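Glycinin (Glycine max, PDB 1OD5) probably serves as a seed storage protein of soybean, a hexameric 11S globulin that holds nutrient reserves, including sulfur-containing amino acids, for the seed. Local coordinates at residues A[400-405]-A[427-432]; A[388-393]-A[420-425]; A[369-374]-A[438-443]. All coordinates share one frame; numbering follows the deposited sequence.

Contact 1 of 3, residues A[400-405]-A[427-432]; sequences VRVVNC and FVVAEQ
Arg401 and Ala430 form an antiparallel hydrogen-bonded pair, and Val403 and Val428 form a second one. Arg401 N reaches Ala430 O at 3.0 Å, with an N-H...O angle of 163°. The return bond, from Ala430 N to Arg401 O, is more bent, at 135°. Val403 N meets Val428 O at 2.9 Å. Between these pairs Val402 faces Val429 without such bonds, and its CA sends a C-H toward Val428 O.

Apolar contacts gather on the face of Val400, Val402 and Val429. Val402 CG2 lies alongside Val429 CG1 at 3.8 Å, both side chains pointing the same way. Val402 CG1, anti to its own backbone N (chi1 -171°), is turned to Phe427 and sits at the edge of its ring. The ring also takes a CH-pi contact: Asn404 CB stands over one face of Phe427, 4.0 Å from the centroid. The amide of Asn404 turns away, and its OD1 accepts from the backbone N of Gln406 and of Asn408.

On the opposite face Arg401 makes a cation-pi contact with Phe211 of the second subunit, and Ala430 packs on the same ring. The pairing thus has two chemistries. One face is mostly aliphatic but also carries Glu431, whose carboxylate belongs with His382 to the magnesium site. The other meets a neighbouring subunit of the hexamer.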
ATOM      1  N   VAL A 400     -27.274  28.632 -11.003  1.00 15.07           N
ATOM      2  CA  VAL A 400     -25.905  28.180 -10.911  1.00 11.39           C
ATOM      3  C   VAL A 400     -24.971  29.139 -11.620  1.00 13.75           C
ATOM      4  O   VAL A 400     -25.293  29.614 -12.712  1.00 17.96           O
ATOM      5  CB  VAL A 400     -25.844  26.795 -11.530  1.00  9.99           C
ATOM      6  CG1 VAL A 400     -24.446  26.274 -11.394  1.00 14.11           C
ATOM      7  CG2 VAL A 400     -26.811  25.839 -10.841  1.00  8.81           C
ATOM      8  N   ARG A 401     -23.794  29.367 -11.028  1.00 12.87           N
ATOM      9  CA  ARG A 401     -22.742  30.235 -11.534  1.00 13.72           C
ATOM     10  C   ARG A 401     -21.400  29.545 -11.507  1.00 13.94           C
ATOM     11  O   ARG A 401     -21.047  29.042 -10.451  1.00 15.05           O
ATOM     12  CB  ARG A 401     -22.621  31.484 -10.697  1.00 15.84           C
ATOM     13  CG  ARG A 401     -23.513  32.545 -11.249  1.00 26.67           C
ATOM     14  CD  ARG A 401     -23.956  33.585 -10.259  1.00 30.67           C
ATOM     15  NE  ARG A 401     -24.963  32.999  -9.410  1.00 37.66           N
ATOM     16  CZ  ARG A 401     -25.948  33.717  -8.873  1.00 38.88           C
ATOM     17  NH1 ARG A 401     -26.833  33.086  -8.081  1.00 41.91           N
ATOM     18  NH2 ARG A 401     -26.070  35.022  -9.128  1.00 38.89           N
ATOM     19  N   VAL A 402     -20.621  29.538 -12.595  1.00 13.24           N
ATOM     20  CA  VAL A 402     -19.313  28.901 -12.728  1.00  9.46           C
ATOM     21  C   VAL A 402     -18.355  29.960 -13.248  1.00 14.02           C
ATOM     22  O   VAL A 402     -18.675  30.587 -14.254  1.00 15.39           O
ATOM     23  CB  VAL A 402     -19.374  27.781 -13.744  1.00  9.66           C
ATOM     24  CG1 VAL A 402     -18.082  27.030 -13.691  1.00  7.75           C
ATOM     25  CG2 VAL A 402     -20.560  26.878 -13.488  1.00  7.22           C
ATOM     26  N   VAL A 403     -17.175  30.173 -12.649  1.00 12.20           N
ATOM     27  CA  VAL A 403     -16.182  31.175 -13.033  1.00  8.68           C
ATOM     28  C   VAL A 403     -14.862  30.498 -13.421  1.00 12.04           C
ATOM     29  O   VAL A 403     -14.429  29.553 -12.749  1.00  9.59           O
ATOM     30  CB  VAL A 403     -16.018  32.113 -11.828  1.00  5.69           C
ATOM     31  CG1 VAL A 403     -14.974  33.160 -12.049  1.00  9.92           C
ATOM     32  CG2 VAL A 403     -17.327  32.808 -11.585  1.00  7.58           C
ATOM     33  N   ASN A 404     -14.188  30.924 -14.513  1.00  8.42           N
ATOM     34  CA  ASN A 404     -12.931  30.311 -14.926  1.00  8.43           C
ATOM     35  C   ASN A 404     -11.715  31.058 -14.420  1.00  9.16           C
ATOM     36  O   ASN A 404     -11.846  31.997 -13.641  1.00 11.90           O
ATOM     37  CB  ASN A 404     -12.899  30.203 -16.461  1.00 11.98           C
ATOM     38  CG  ASN A 404     -12.837  31.512 -17.233  1.00 17.36           C
ATOM     39  OD1 ASN A 404     -12.962  32.606 -16.678  1.00 17.13           O
ATOM     40  ND2 ASN A 404     -12.608  31.432 -18.540  1.00 15.95           N
ATOM     41  N   CYS A 405     -10.501  30.758 -14.856  1.00  9.72           N
ATOM     42  CA  CYS A 405      -9.356  31.451 -14.320  1.00 13.16           C
ATOM     43  C   CYS A 405      -9.149  32.889 -14.698  1.00 17.02           C
ATOM     44  O   CYS A 405      -8.243  33.538 -14.178  1.00 16.29           O
ATOM     45  CB  CYS A 405      -8.100  30.670 -14.658  1.00 14.28           C
ATOM     46  SG  CYS A 405      -7.920  30.240 -16.400  1.00 24.19           S
ATOM     47  N   PHE A 427     -12.542  25.316 -11.297  1.00 13.24           N
ATOM     48  CA  PHE A 427     -13.431  26.419 -11.626  1.00 14.66           C
ATOM     49  C   PHE A 427     -14.322  26.595 -10.418  1.00 14.40           C
ATOM     50  O   PHE A 427     -14.781  25.616  -9.854  1.00 17.15           O
ATOM     51  CB  PHE A 427     -14.324  26.110 -12.839  1.00 13.99           C
ATOM     52  CG  PHE A 427     -13.690  26.219 -14.235  1.00 13.77           C
ATOM     53  CD1 PHE A 427     -14.475  26.687 -15.306  1.00 15.49           C
ATOM     54  CD2 PHE A 427     -12.371  25.814 -14.482  1.00 13.46           C
ATOM     55  CE1 PHE A 427     -13.955  26.740 -16.601  1.00 14.91           C
ATOM     56  CE2 PHE A 427     -11.850  25.866 -15.777  1.00 13.21           C
ATOM     57  CZ  PHE A 427     -12.646  26.327 -16.834  1.00 14.51           C
ATOM     58  N   VAL A 428     -14.561  27.836 -10.021  1.00 13.12           N
ATOM     59  CA  VAL A 428     -15.373  28.190  -8.875  1.00 11.04           C
ATOM     60  C   VAL A 428     -16.863  28.199  -9.169  1.00 14.22           C
ATOM     61  O   VAL A 428     -17.307  29.003  -9.976  1.00 18.34           O
ATOM     62  CB  VAL A 428     -14.846  29.551  -8.410  1.00  6.27           C
ATOM     63  CG1 VAL A 428     -15.503  30.034  -7.153  1.00 11.88           C
ATOM     64  CG2 VAL A 428     -13.404  29.407  -8.063  1.00  7.27           C
ATOM     65  N   VAL A 429     -17.663  27.324  -8.540  1.00 14.88           N
ATOM     66  CA  VAL A 429     -19.108  27.211  -8.696  1.00 10.67           C
ATOM     67  C   VAL A 429     -19.842  27.742  -7.493  1.00 13.10           C
ATOM     68  O   VAL A 429     -19.311  27.740  -6.393  1.00 13.66           O
ATOM     69  CB  VAL A 429     -19.744  25.842  -8.705  1.00 14.48           C
ATOM     70  CG1 VAL A 429     -20.657  25.773  -9.901  1.00 12.07           C
ATOM     71  CG2 VAL A 429     -18.698  24.761  -8.548  1.00 14.27           C
ATOM     72  N   ALA A 430     -21.102  28.121  -7.661  1.00 12.14           N
ATOM     73  CA  ALA A 430     -21.939  28.565  -6.550  1.00 12.02           C
ATOM     74  C   ALA A 430     -23.356  28.257  -6.997  1.00 15.01           C
ATOM     75  O   ALA A 430     -23.649  28.376  -8.192  1.00 17.44           O
ATOM     76  CB  ALA A 430     -21.844  30.036  -6.282  1.00 12.09           C
ATOM     77  N   GLU A 431     -24.216  27.713  -6.107  1.00 12.04           N
ATOM     78  CA  GLU A 431     -25.580  27.378  -6.459  1.00 10.55           C
ATOM     79  C   GLU A 431     -26.568  28.053  -5.512  1.00 14.03           C
ATOM     80  O   GLU A 431     -26.241  28.337  -4.362  1.00 16.55           O
ATOM     81  CB  GLU A 431     -25.854  25.890  -6.378  1.00  7.90           C
ATOM     82  CG  GLU A 431     -25.210  24.911  -7.335  1.00  9.31           C
ATOM     83  CD  GLU A 431     -23.758  24.501  -7.075  1.00 13.66           C
ATOM     84  OE1 GLU A 431     -23.279  23.593  -7.752  1.00 13.75           O
ATOM     85  OE2 GLU A 431     -23.094  25.049  -6.197  1.00 13.36           O
ATOM     86  N   GLN A 432     -27.774  28.394  -5.956  1.00 14.19           N
ATOM     87  CA  GLN A 432     -28.768  29.013  -5.088  1.00 14.25           C
ATOM     88  C   GLN A 432     -30.065  28.318  -5.377  1.00 14.28           C
ATOM     89  O   GLN A 432     -30.373  28.117  -6.535  1.00 16.17           O
ATOM     90  CB  GLN A 432     -28.952  30.486  -5.357  1.00 15.96           C
ATOM     91  CG  GLN A 432     -29.934  31.037  -4.345  1.00 19.10           C
ATOM     92  CD  GLN A 432     -29.882  32.537  -4.146  1.00 22.96           C
ATOM     93  OE1 GLN A 432     -29.504  33.345  -5.019  1.00 25.41           O
ATOM     94  NE2 GLN A 432     -30.314  32.863  -2.923  1.00 22.93           N
TER

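Contact 2 of 3, residues A[388-393]-A[420-425]; sequences NSVIYV and LLVVPQ
This is an antiparallel strand pairing at one margin of a six-stranded sheet of the C-terminal cupin domain, where 420-423 is the outermost strand within the chain. Ser389 and Val423 form one hydrogen-bonded pair, Ile391 and Leu421 the next. Ile391 N to Leu421 O is the straightest of their bonds, 3.0 Å at 165°.

Beyond the strand ends a side chain takes over. Asn388 OD1 accepts a hydrogen bond from Gln425 N at 2.8 Å, with the donor in its carbonyl plane. CG lies beside the backbone N (chi1 -70°), which swings OD1 across to the loop. An alanine here is likely to leave Gln425 N without this acceptor and Gln154 O of the second subunit without the donor ND2.

On one face Leu420 CD2 fills the angle between Val390 and Tyr392. Leu420 CD2 touches Val390 CG1 at 3.5 Å. It also meets the edge of the Tyr392 ring. On the other face Ile391 CD1 packs on Val423 CG2 at 3.9 Å.

Helix 37-42 covers the Leu420 and Val422 side through Leu39 and Ala42. On the reverse, Leu421 rests on Phe411 and Leu415 of strand 409-416. Strand 437-444 flanks 389-394 along its other edge.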
ATOM      1  N   ASN A 388     -12.853  16.754 -12.100  1.00 12.93           N
ATOM      2  CA  ASN A 388     -13.862  17.406 -12.924  1.00 12.94           C
ATOM      3  C   ASN A 388     -15.168  16.841 -12.385  1.00 12.88           C
ATOM      4  O   ASN A 388     -15.218  15.746 -11.828  1.00 11.70           O
ATOM      5  CB  ASN A 388     -13.765  17.037 -14.441  1.00  9.74           C
ATOM      6  CG  ASN A 388     -12.553  17.599 -15.193  1.00  8.80           C
ATOM      7  OD1 ASN A 388     -12.155  18.734 -14.963  1.00  7.04           O
ATOM      8  ND2 ASN A 388     -11.891  16.847 -16.074  1.00  2.97           N
ATOM      9  N   SER A 389     -16.239  17.599 -12.506  1.00 13.20           N
ATOM     10  CA  SER A 389     -17.539  17.128 -12.070  1.00 12.25           C
ATOM     11  C   SER A 389     -18.646  17.426 -13.062  1.00 13.15           C
ATOM     12  O   SER A 389     -18.547  18.291 -13.942  1.00 14.63           O
ATOM     13  CB  SER A 389     -17.934  17.721 -10.754  1.00 11.86           C
ATOM     14  OG  SER A 389     -17.209  18.847 -10.323  1.00 19.56           O
ATOM     15  N   VAL A 390     -19.681  16.610 -12.921  1.00 11.78           N
ATOM     16  CA  VAL A 390     -20.875  16.635 -13.723  1.00 11.89           C
ATOM     17  C   VAL A 390     -22.091  16.629 -12.810  1.00 12.90           C
ATOM     18  O   VAL A 390     -22.370  15.663 -12.109  1.00 15.91           O
ATOM     19  CB  VAL A 390     -20.921  15.397 -14.650  1.00 12.49           C
ATOM     20  CG1 VAL A 390     -22.211  15.333 -15.435  1.00 13.13           C
ATOM     21  CG2 VAL A 390     -19.800  15.488 -15.658  1.00 14.62           C
ATOM     22  N   ILE A 391     -22.795  17.748 -12.812  1.00 10.79           N
ATOM     23  CA  ILE A 391     -24.006  17.987 -12.051  1.00 11.85           C
ATOM     24  C   ILE A 391     -25.197  17.519 -12.880  1.00 12.63           C
ATOM     25  O   ILE A 391     -25.223  17.701 -14.092  1.00 16.40           O
ATOM     26  CB  ILE A 391     -24.114  19.512 -11.764  1.00 10.27           C
ATOM     27  CG1 ILE A 391     -23.068  19.973 -10.788  1.00 10.20           C
ATOM     28  CG2 ILE A 391     -25.480  19.834 -11.199  1.00 12.60           C
ATOM     29  CD1 ILE A 391     -23.044  21.509 -10.642  1.00 13.95           C
ATOM     30  N   TYR A 392     -26.189  16.879 -12.287  1.00 12.35           N
ATOM     31  CA  TYR A 392     -27.389  16.470 -12.982  1.00 14.95           C
ATOM     32  C   TYR A 392     -28.503  16.876 -12.026  1.00 16.19           C
ATOM     33  O   TYR A 392     -28.554  16.340 -10.922  1.00 18.77           O
ATOM     34  CB  TYR A 392     -27.425  14.969 -13.211  1.00 16.68           C
ATOM     35  CG  TYR A 392     -28.768  14.564 -13.784  1.00 18.27           C
ATOM     36  CD1 TYR A 392     -29.006  14.708 -15.154  1.00 17.54           C
ATOM     37  CD2 TYR A 392     -29.771  14.078 -12.941  1.00 18.05           C
ATOM     38  CE1 TYR A 392     -30.256  14.370 -15.687  1.00 18.50           C
ATOM     39  CE2 TYR A 392     -31.015  13.743 -13.469  1.00 19.36           C
ATOM     40  CZ  TYR A 392     -31.253  13.892 -14.839  1.00 20.73           C
ATOM     41  OH  TYR A 392     -32.496  13.568 -15.359  1.00 23.49           O
ATOM     42  N   VAL A 393     -29.429  17.780 -12.356  1.00 15.79           N
ATOM     43  CA  VAL A 393     -30.464  18.170 -11.417  1.00 14.86           C
ATOM     44  C   VAL A 393     -31.581  17.153 -11.381  1.00 15.96           C
ATOM     45  O   VAL A 393     -32.232  16.852 -12.368  1.00 16.67           O
ATOM     46  CB  VAL A 393     -30.958  19.581 -11.806  1.00 15.02           C
ATOM     47  CG1 VAL A 393     -31.975  20.065 -10.785  1.00 16.06           C
ATOM     48  CG2 VAL A 393     -29.781  20.569 -11.813  1.00 15.38           C
ATOM     49  N   LEU A 420     -28.043  18.807 -17.286  1.00 16.60           N
ATOM     50  CA  LEU A 420     -26.674  18.402 -16.986  1.00 17.73           C
ATOM     51  C   LEU A 420     -25.687  19.576 -17.100  1.00 16.54           C
ATOM     52  O   LEU A 420     -25.809  20.311 -18.076  1.00 18.27           O
ATOM     53  CB  LEU A 420     -26.466  17.293 -17.975  1.00 15.80           C
ATOM     54  CG  LEU A 420     -25.384  16.246 -18.104  1.00 20.67           C
ATOM     55  CD1 LEU A 420     -24.053  16.898 -18.455  1.00 19.06           C
ATOM     56  CD2 LEU A 420     -25.455  15.389 -16.857  1.00 21.94           C
ATOM     57  N   LEU A 421     -24.762  19.878 -16.165  1.00 12.86           N
ATOM     58  CA  LEU A 421     -23.802  20.967 -16.293  1.00 10.30           C
ATOM     59  C   LEU A 421     -22.431  20.471 -15.873  1.00 12.23           C
ATOM     60  O   LEU A 421     -22.255  19.930 -14.789  1.00 13.46           O
ATOM     61  CB  LEU A 421     -24.147  22.160 -15.407  1.00 11.70           C
ATOM     62  CG  LEU A 421     -23.155  23.326 -15.269  1.00 11.38           C
ATOM     63  CD1 LEU A 421     -23.000  24.110 -16.559  1.00 13.09           C
ATOM     64  CD2 LEU A 421     -23.705  24.304 -14.273  1.00 13.11           C
ATOM     65  N   VAL A 422     -21.402  20.694 -16.683  1.00 12.84           N
ATOM     66  CA  VAL A 422     -20.070  20.236 -16.373  1.00  9.98           C
ATOM     67  C   VAL A 422     -19.298  21.303 -15.659  1.00 12.16           C
ATOM     68  O   VAL A 422     -19.190  22.415 -16.166  1.00 15.12           O
ATOM     69  CB  VAL A 422     -19.371  19.853 -17.667  1.00  8.01           C
ATOM     70  CG1 VAL A 422     -17.885  19.582 -17.469  1.00  6.42           C
ATOM     71  CG2 VAL A 422     -20.039  18.592 -18.182  1.00  5.72           C
ATOM     72  N   VAL A 423     -18.777  21.076 -14.464  1.00 12.66           N
ATOM     73  CA  VAL A 423     -17.996  22.148 -13.871  1.00 12.08           C
ATOM     74  C   VAL A 423     -16.596  21.594 -13.849  1.00 14.42           C
ATOM     75  O   VAL A 423     -16.347  20.643 -13.112  1.00 14.97           O
ATOM     76  CB  VAL A 423     -18.490  22.454 -12.475  1.00 14.18           C
ATOM     77  CG1 VAL A 423     -17.562  23.491 -11.828  1.00 11.70           C
ATOM     78  CG2 VAL A 423     -19.942  22.926 -12.563  1.00  9.58           C
ATOM     79  N   PRO A 424     -15.665  22.089 -14.680  1.00 15.05           N
ATOM     80  CA  PRO A 424     -14.282  21.617 -14.742  1.00 13.94           C
ATOM     81  C   PRO A 424     -13.502  21.800 -13.450  1.00 13.28           C
ATOM     82  O   PRO A 424     -13.832  22.664 -12.645  1.00 10.13           O
ATOM     83  CB  PRO A 424     -13.669  22.392 -15.912  1.00 14.15           C
ATOM     84  CG  PRO A 424     -14.866  22.725 -16.790  1.00 16.60           C
ATOM     85  CD  PRO A 424     -15.923  23.076 -15.738  1.00 15.36           C
ATOM     86  N   GLN A 425     -12.441  21.001 -13.296  1.00 11.40           N
ATOM     87  CA  GLN A 425     -11.578  21.066 -12.135  1.00 12.72           C
ATOM     88  C   GLN A 425     -11.055  22.486 -11.922  1.00 14.28           C
ATOM     89  O   GLN A 425     -10.607  23.118 -12.873  1.00 15.99           O
ATOM     90  CB  GLN A 425     -10.408  20.120 -12.331  1.00  9.14           C
ATOM     91  CG  GLN A 425      -9.319  20.240 -11.241  1.00 11.38           C
ATOM     92  CD  GLN A 425      -8.050  19.486 -11.564  1.00 14.07           C
ATOM     93  OE1 GLN A 425      -7.974  18.938 -12.659  1.00 17.73           O
ATOM     94  NE2 GLN A 425      -7.010  19.402 -10.735  1.00 15.06           N
TER

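Contact 3 of 3, residues A[369-374]-A[438-443]; sequences QYVVLY and LEYVVF
Tyr370 reaches across to Glu439 with its tip. Its CB sets off with CG anti to the backbone N (chi1 -167°), which carries the ring over the neighbouring strand. Tyr440 O stands over one face of the ring, near CG and CE2 and 3.7 Å from Tyr370 CD2. Tyr370 CD2 also touches Val441 CB at 3.9 Å. CE1 and CZ come near Glu439 OE2, which sits at the ring edge. Tyr370 OH donates to Glu439 OE2 at 2.7 Å, using the anti lone pair of that oxygen. The carboxylate is turned steeply to the ring, the planes 74° apart. Tyr370 OH is also bonded to Thr394 OG1, and Glu439 OE1 forms a salt bridge with Arg395. Glu439 CG is steadied against Val372 CG2 at 3.6 Å.

The other face is mainly apolar between the strands. Val371 CG1 lies over one face of the Tyr440 ring, a CH-pi contact 3.8 Å from the centroid. Leu373 CD1 meets Leu438 CD2 at 4.1 Å.

Six backbone bonds tie these two strands, in three antiparallel hydrogen-bonded pairs. The carboxylate of Glu439 is shared between a hydroxyl and a guanidinium, which would probably keep it ionised. Val371 packs the Tyr440 ring from one side, and the end of that ring lies close to the bound magnesium ion.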
ATOM      1  N   GLN A 369     -21.455  13.311  -4.846  1.00 13.67           N
ATOM      2  CA  GLN A 369     -22.093  14.095  -3.803  1.00 12.77           C
ATOM      3  C   GLN A 369     -23.556  14.209  -4.235  1.00 13.53           C
ATOM      4  O   GLN A 369     -23.937  13.958  -5.389  1.00 14.05           O
ATOM      5  CB  GLN A 369     -21.533  15.503  -3.657  1.00 12.57           C
ATOM      6  CG  GLN A 369     -20.189  15.405  -3.024  1.00 16.51           C
ATOM      7  CD  GLN A 369     -19.588  16.722  -2.617  1.00 19.30           C
ATOM      8  OE1 GLN A 369     -19.523  17.639  -3.416  1.00 20.18           O
ATOM      9  NE2 GLN A 369     -19.130  16.862  -1.374  1.00 20.41           N
ATOM     10  N   TYR A 370     -24.395  14.463  -3.246  1.00 10.98           N
ATOM     11  CA  TYR A 370     -25.812  14.639  -3.434  1.00 10.97           C
ATOM     12  C   TYR A 370     -26.116  15.864  -2.625  1.00 12.49           C
ATOM     13  O   TYR A 370     -25.865  15.841  -1.417  1.00 13.60           O
ATOM     14  CB  TYR A 370     -26.606  13.543  -2.861  1.00 10.33           C
ATOM     15  CG  TYR A 370     -28.012  13.645  -3.387  1.00 14.28           C
ATOM     16  CD1 TYR A 370     -29.032  14.209  -2.618  1.00 14.56           C
ATOM     17  CD2 TYR A 370     -28.261  13.198  -4.688  1.00 16.27           C
ATOM     18  CE1 TYR A 370     -30.306  14.341  -3.160  1.00 16.27           C
ATOM     19  CE2 TYR A 370     -29.534  13.331  -5.231  1.00 16.86           C
ATOM     20  CZ  TYR A 370     -30.545  13.904  -4.464  1.00 17.97           C
ATOM     21  OH  TYR A 370     -31.787  14.080  -5.034  1.00 19.18           O
ATOM     22  N   VAL A 371     -26.587  16.972  -3.215  1.00 11.68           N
ATOM     23  CA  VAL A 371     -26.864  18.121  -2.391  1.00 12.72           C
ATOM     24  C   VAL A 371     -28.288  18.543  -2.630  1.00 14.59           C
ATOM     25  O   VAL A 371     -28.909  18.242  -3.648  1.00 15.45           O
ATOM     26  CB  VAL A 371     -25.728  19.301  -2.601  1.00 16.08           C
ATOM     27  CG1 VAL A 371     -24.756  18.930  -3.708  1.00 15.91           C
ATOM     28  CG2 VAL A 371     -26.353  20.660  -2.762  1.00 10.98           C
ATOM     29  N   VAL A 372     -28.831  19.063  -1.534  1.00 12.24           N
ATOM     30  CA  VAL A 372     -30.197  19.516  -1.460  1.00 13.88           C
ATOM     31  C   VAL A 372     -30.177  20.892  -0.893  1.00 14.72           C
ATOM     32  O   VAL A 372     -29.699  21.100   0.204  1.00 19.19           O
ATOM     33  CB  VAL A 372     -31.081  18.665  -0.520  1.00 13.21           C
ATOM     34  CG1 VAL A 372     -32.469  19.300  -0.450  1.00 14.50           C
ATOM     35  CG2 VAL A 372     -31.202  17.241  -1.022  1.00  8.97           C
ATOM     36  N   LEU A 373     -30.714  21.847  -1.630  1.00 16.75           N
ATOM     37  CA  LEU A 373     -30.773  23.210  -1.164  1.00 19.55           C
ATOM     38  C   LEU A 373     -32.249  23.503  -1.023  1.00 19.82           C
ATOM     39  O   LEU A 373     -33.116  23.054  -1.781  1.00 19.61           O
ATOM     40  CB  LEU A 373     -30.142  24.140  -2.167  1.00 16.46           C
ATOM     41  CG  LEU A 373     -28.672  24.072  -2.303  1.00 14.57           C
ATOM     42  CD1 LEU A 373     -28.255  24.974  -3.452  1.00 12.50           C
ATOM     43  CD2 LEU A 373     -28.026  24.519  -1.021  1.00 12.30           C
ATOM     44  N   TYR A 374     -32.527  24.197   0.058  1.00 20.95           N
ATOM     45  CA  TYR A 374     -33.900  24.558   0.338  1.00 24.82           C
ATOM     46  C   TYR A 374     -34.090  25.936  -0.265  1.00 25.99           C
ATOM     47  O   TYR A 374     -33.108  26.594  -0.627  1.00 24.95           O
ATOM     48  CB  TYR A 374     -34.147  24.595   1.862  1.00 26.53           C
ATOM     49  CG  TYR A 374     -33.886  23.279   2.586  1.00 26.68           C
ATOM     50  CD1 TYR A 374     -34.372  22.062   2.071  1.00 28.20           C
ATOM     51  CD2 TYR A 374     -33.132  23.285   3.762  1.00 27.32           C
ATOM     52  CE1 TYR A 374     -34.093  20.863   2.731  1.00 26.57           C
ATOM     53  CE2 TYR A 374     -32.854  22.081   4.424  1.00 26.92           C
ATOM     54  CZ  TYR A 374     -33.334  20.887   3.899  1.00 26.25           C
ATOM     55  OH  TYR A 374     -33.040  19.701   4.531  1.00 27.68           O
ATOM     56  N   LEU A 438     -33.601  23.193  -4.754  1.00 18.88           N
ATOM     57  CA  LEU A 438     -32.818  22.557  -5.790  1.00 17.28           C
ATOM     58  C   LEU A 438     -32.132  21.290  -5.311  1.00 19.05           C
ATOM     59  O   LEU A 438     -31.421  21.386  -4.323  1.00 18.80           O
ATOM     60  CB  LEU A 438     -31.729  23.505  -6.275  1.00 12.09           C
ATOM     61  CG  LEU A 438     -30.642  22.947  -7.180  1.00 10.56           C
ATOM     62  CD1 LEU A 438     -31.128  22.751  -8.593  1.00 10.76           C
ATOM     63  CD2 LEU A 438     -29.501  23.920  -7.202  1.00  8.48           C
ATOM     64  N   GLU A 439     -32.281  20.130  -5.962  1.00 16.97           N
ATOM     65  CA  GLU A 439     -31.590  18.897  -5.565  1.00 18.46           C
ATOM     66  C   GLU A 439     -30.823  18.370  -6.754  1.00 15.65           C
ATOM     67  O   GLU A 439     -31.347  18.328  -7.860  1.00 15.42           O
ATOM     68  CB  GLU A 439     -32.474  17.728  -5.161  1.00 17.24           C
ATOM     69  CG  GLU A 439     -33.316  17.903  -3.916  1.00 19.91           C
ATOM     70  CD  GLU A 439     -34.176  16.685  -3.614  1.00 22.41           C
ATOM     71  OE1 GLU A 439     -35.267  16.858  -3.081  1.00 25.25           O
ATOM     72  OE2 GLU A 439     -33.768  15.562  -3.907  1.00 26.18           O
ATOM     73  N   TYR A 440     -29.618  17.859  -6.504  1.00 13.54           N
ATOM     74  CA  TYR A 440     -28.792  17.369  -7.586  1.00 13.78           C
ATOM     75  C   TYR A 440     -27.679  16.427  -7.142  1.00 13.70           C
ATOM     76  O   TYR A 440     -27.230  16.532  -6.015  1.00 13.67           O
ATOM     77  CB  TYR A 440     -28.184  18.603  -8.302  1.00 10.57           C
ATOM     78  CG  TYR A 440     -27.204  19.515  -7.539  1.00  8.35           C
ATOM     79  CD1 TYR A 440     -27.628  20.655  -6.855  1.00  7.35           C
ATOM     80  CD2 TYR A 440     -25.846  19.223  -7.596  1.00  7.21           C
ATOM     81  CE1 TYR A 440     -26.686  21.499  -6.244  1.00  6.26           C
ATOM     82  CE2 TYR A 440     -24.915  20.051  -6.997  1.00  6.68           C
ATOM     83  CZ  TYR A 440     -25.335  21.177  -6.327  1.00  7.24           C
ATOM     84  OH  TYR A 440     -24.365  21.955  -5.740  1.00  8.05           O
ATOM     85  N   VAL A 441     -27.225  15.531  -8.019  1.00 12.95           N
ATOM     86  CA  VAL A 441     -26.139  14.630  -7.748  1.00 11.34           C
ATOM     87  C   VAL A 441     -25.002  15.208  -8.552  1.00 13.69           C
ATOM     88  O   VAL A 441     -25.224  15.742  -9.643  1.00 15.22           O
ATOM     89  CB  VAL A 441     -26.461  13.191  -8.202  1.00 14.57           C
ATOM     90  CG1 VAL A 441     -26.863  13.146  -9.678  1.00 19.02           C
ATOM     91  CG2 VAL A 441     -25.212  12.306  -8.008  1.00 13.97           C
ATOM     92  N   VAL A 442     -23.788  15.168  -8.006  1.00 13.73           N
ATOM     93  CA  VAL A 442     -22.597  15.663  -8.655  1.00 13.22           C
ATOM     94  C   VAL A 442     -21.668  14.488  -8.858  1.00 15.33           C
ATOM     95  O   VAL A 442     -21.215  13.966  -7.851  1.00 19.17           O
ATOM     96  CB  VAL A 442     -21.775  16.630  -7.823  1.00 12.60           C
ATOM     97  CG1 VAL A 442     -20.921  17.380  -8.799  1.00 14.15           C
ATOM     98  CG2 VAL A 442     -22.603  17.539  -6.957  1.00 14.00           C
ATOM     99  N   PHE A 443     -21.317  13.981 -10.029  1.00 13.65           N
ATOM    100  CA  PHE A 443     -20.385  12.880 -10.146  1.00 10.11           C
ATOM    101  C   PHE A 443     -19.040  13.562 -10.270  1.00 10.91           C
ATOM    102  O   PHE A 443     -18.950  14.637 -10.849  1.00 11.05           O
ATOM    103  CB  PHE A 443     -20.627  12.095 -11.386  1.00 11.78           C
ATOM    104  CG  PHE A 443     -22.042  11.601 -11.531  1.00 11.68           C
ATOM    105  CD1 PHE A 443     -22.998  12.399 -12.165  1.00 14.59           C
ATOM    106  CD2 PHE A 443     -22.371  10.329 -11.072  1.00 14.12           C
ATOM    107  CE1 PHE A 443     -24.289  11.911 -12.344  1.00 15.17           C
ATOM    108  CE2 PHE A 443     -23.662   9.847 -11.253  1.00 14.69           C
ATOM    109  CZ  PHE A 443     -24.618  10.637 -11.888  1.00 15.21           C
TER

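In the fold
All three contacts are antiparallel strand pairings inside the C-terminal cupin domain. Every touching residue of contact 2 is buried, while Arg401 and Gln432 of contact 1 and Glu439 of contact 3 are partly exposed. Contacts 2 and 3 share one sheet: their neighbouring strands 389-394 and 437-444 are probably hydrogen-bonded through Val390 O with Phe443 N and Tyr392 N with Val441 O. Contact 1 lies in the other sheet, packing on Leu421 and Val423. The magnesium site lies between the sheets, near Glu431, Tyr440 and Ile391. Contact 1 meets the second subunit by cation-pi and apolar packing, contact 2 by amide hydrogen bonds. Contact 3 has a hydroxyl bond and a salt bridge at Glu439, and a weak bond to the third subunit.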